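Side-chain contact in toxin RelG (Mycobacterium tuberculosis, PDB 3G5O), which acts as the RNase toxin of a type II toxin-antitoxin pair, cleaving preferentially at the 3'-end of purine ribonucleotides, and is neutralised by its cognate antitoxin: residues Phe68-Gly73 with Leu77-Asp82. Numbering follows the deposited sequence.
Sequences FSARRG and LLYRID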
loop_
_atom_site.group_PDB
_atom_site.type_symbol
_atom_site.label_atom_id
_atom_site.label_comp_id
_atom_site.label_asym_id
_atom_site.label_seq_id
_atom_site.Cartn_x
_atom_site.Cartn_y
_atom_site.Cartn_z
ATOM N N PHE C 68 -1.272 9.230 -10.193
ATOM C CA PHE C 68 -0.007 8.758 -10.747
ATOM C C PHE C 68 1.116 9.377 -9.940
ATOM O O PHE C 68 0.956 10.492 -9.403
ATOM C CB PHE C 68 0.152 9.214 -12.206
ATOM C CG PHE C 68 -0.839 8.581 -13.135
ATOM C CD1 PHE C 68 -0.469 7.490 -13.931
ATOM C CD2 PHE C 68 -2.148 9.070 -13.217
ATOM C CE1 PHE C 68 -1.415 6.881 -14.793
ATOM C CE2 PHE C 68 -3.090 8.456 -14.068
ATOM C CZ PHE C 68 -2.724 7.377 -14.846
ATOM N N SER C 69 2.256 8.692 -9.909
ATOM C CA SER C 69 3.434 9.200 -9.232
ATOM C C SER C 69 4.598 9.236 -10.215
ATOM O O SER C 69 4.924 8.216 -10.833
ATOM C CB SER C 69 3.781 8.269 -8.075
ATOM O OG SER C 69 4.921 8.765 -7.381
ATOM N N ALA C 70 5.244 10.388 -10.357
ATOM C CA ALA C 70 6.442 10.435 -11.190
ATOM C C ALA C 70 7.625 10.810 -10.292
ATOM O O ALA C 70 7.525 11.746 -9.508
ATOM C CB ALA C 70 6.281 11.474 -12.323
ATOM N N ARG C 71 8.731 10.101 -10.423
ATOM C CA ARG C 71 9.926 10.356 -9.616
ATOM C C ARG C 71 11.049 10.806 -10.527
ATOM O O ARG C 71 11.262 10.176 -11.602
ATOM C CB ARG C 71 10.360 9.068 -8.874
ATOM C CG ARG C 71 11.612 9.248 -8.016
ATOM C CD ARG C 71 12.046 7.934 -7.300
ATOM N NE ARG C 71 12.640 7.009 -8.256
ATOM C CZ ARG C 71 13.896 7.095 -8.723
ATOM N NH1 ARG C 71 14.727 8.054 -8.294
ATOM N NH2 ARG C 71 14.333 6.194 -9.615
ATOM N N ARG C 72 11.757 11.860 -10.109
ATOM C CA ARG C 72 13.085 12.216 -10.652
ATOM C C ARG C 72 14.061 12.425 -9.491
ATOM O O ARG C 72 13.884 13.331 -8.680
ATOM C CB ARG C 72 13.044 13.484 -11.532
ATOM C CG ARG C 72 12.251 13.359 -12.833
ATOM C CD ARG C 72 13.040 12.498 -13.822
ATOM N NE ARG C 72 12.268 12.117 -15.012
ATOM C CZ ARG C 72 12.243 12.835 -16.134
ATOM N NH1 ARG C 72 12.917 13.991 -16.205
ATOM N NH2 ARG C 72 11.525 12.414 -17.176
ATOM N N GLY C 73 15.070 11.553 -9.384
ATOM C CA GLY C 73 15.994 11.592 -8.260
ATOM C C GLY C 73 15.235 11.459 -6.951
ATOM O O GLY C 73 14.586 10.422 -6.697
ATOM N N LEU C 77 6.199 13.715 -7.830
ATOM C CA LEU C 77 4.958 14.452 -8.001
ATOM C C LEU C 77 3.853 13.437 -8.034
ATOM O O LEU C 77 4.003 12.383 -8.677
ATOM C CB LEU C 77 4.965 15.191 -9.341
ATOM C CG LEU C 77 5.745 16.501 -9.331
ATOM C CD1 LEU C 77 7.243 16.169 -9.233
ATOM C CD2 LEU C 77 5.537 17.312 -10.587
ATOM N N LEU C 78 2.756 13.775 -7.376
ATOM C CA LEU C 78 1.517 12.989 -7.406
ATOM C C LEU C 78 0.508 13.753 -8.264
ATOM O O LEU C 78 0.250 14.934 -8.024
ATOM C CB LEU C 78 0.948 12.834 -5.993
ATOM C CG LEU C 78 -0.349 12.014 -5.814
ATOM C CD1 LEU C 78 -0.020 10.549 -6.082
ATOM C CD2 LEU C 78 -0.926 12.196 -4.384
ATOM N N TYR C 79 -0.107 13.100 -9.240
ATOM C CA TYR C 79 -0.922 13.872 -10.198
ATOM C C TYR C 79 -2.084 13.106 -10.784
ATOM O O TYR C 79 -2.138 11.899 -10.608
ATOM C CB TYR C 79 -0.070 14.456 -11.330
ATOM C CG TYR C 79 0.734 13.465 -12.106
ATOM C CD1 TYR C 79 0.299 13.028 -13.355
ATOM C CD2 TYR C 79 1.951 12.966 -11.608
ATOM C CE1 TYR C 79 1.056 12.111 -14.114
ATOM C CE2 TYR C 79 2.710 12.047 -12.345
ATOM C CZ TYR C 79 2.261 11.635 -13.608
ATOM O OH TYR C 79 3.009 10.733 -14.353
ATOM N N ARG C 80 -3.013 13.827 -11.427
ATOM C CA ARG C 80 -4.100 13.210 -12.157
ATOM C C ARG C 80 -3.965 13.622 -13.616
ATOM O O ARG C 80 -3.408 14.689 -13.918
ATOM C CB ARG C 80 -5.450 13.703 -11.617
ATOM C CG ARG C 80 -5.747 13.206 -10.168
ATOM C CD ARG C 80 -7.222 13.459 -9.816
ATOM N NE ARG C 80 -7.600 13.117 -8.438
ATOM C CZ ARG C 80 -7.887 11.895 -8.023
ATOM N NH1 ARG C 80 -7.827 10.873 -8.878
ATOM N NH2 ARG C 80 -8.258 11.696 -6.765
ATOM N N ILE C 81 -4.493 12.767 -14.500
ATOM C CA ILE C 81 -4.522 13.007 -15.951
ATOM C C ILE C 81 -5.975 13.164 -16.378
ATOM O O ILE C 81 -6.823 12.308 -16.059
ATOM C CB ILE C 81 -3.950 11.825 -16.763
ATOM C CG1 ILE C 81 -2.594 11.399 -16.231
ATOM C CG2 ILE C 81 -3.788 12.201 -18.241
ATOM C CD1 ILE C 81 -1.740 12.544 -16.004
ATOM N N ASP C 82 -6.262 14.235 -17.086
ATOM C CA ASP C 82 -7.580 14.452 -17.651
ATOM C C ASP C 82 -7.420 14.468 -19.189
ATOM O O ASP C 82 -7.096 15.500 -19.785
ATOM C CB ASP C 82 -8.139 15.763 -17.090
ATOM C CG ASP C 82 -9.514 16.137 -17.695
ATOM O OD1 ASP C 82 -10.022 15.407 -18.595
ATOM O OD2 ASP C 82 -10.063 17.183 -17.274
#
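Phe68 and Tyr79 face each other as a hydrogen-bonded pair of an antiparallel beta hairpin, and their side chains, with that of Ala70, make the main apolar contacts between 68-73 and 77-82. Two backbone bonds join the pair, Phe68 N to Tyr79 O and Tyr79 N to Phe68 O, each 2.8 Å. Ala70 and Leu77 repeat the pattern, with Ala70 N to Leu77 O and Leu77 N to Ala70 O both at 2.9 Å. Between them lies the non-hydrogen-bonded pair Ser69-Leu78, where CA-H...O contacts run from Leu78 CA to Phe68 O and from Ser69 CA to Leu77 O.

The apolar contacts centre on the Tyr79 ring. With CG set between backbone N and carbonyl carbon (chi1 56°), the ring swings back over the partner strand. Phe68 CB lies over one face, 3.6 Å from the ring centroid, in a CH-pi contact, while Ala70 CB meets the edge at CE2 (3.6 Å). The two aromatic planes lie 23° apart but are strongly offset, with little face-to-face contact. In one of its two modelled conformers, Ile81 CG1 comes within 3.7 Å of Phe68 CE2.

Tyr79 OH is hydrogen-bonded to Pro53 O, which ties the ring to the loop after helix 35-51. That helix packs on the Ala70, Leu77 and Tyr79 face through Phe44 and Leu49. On the reverse face, Ser69 OG bonds Glu57 and Trp61 of the Rv2865 antitoxin chain, and Leu78 packs on the same Trp61. Within the mixed sheet of this RelE-family toxin, the hairpin therefore joins helix-backed core to antitoxin-binding surface, strand 57-59 flanking 68-72 and strand 87-95 flanking 75-82.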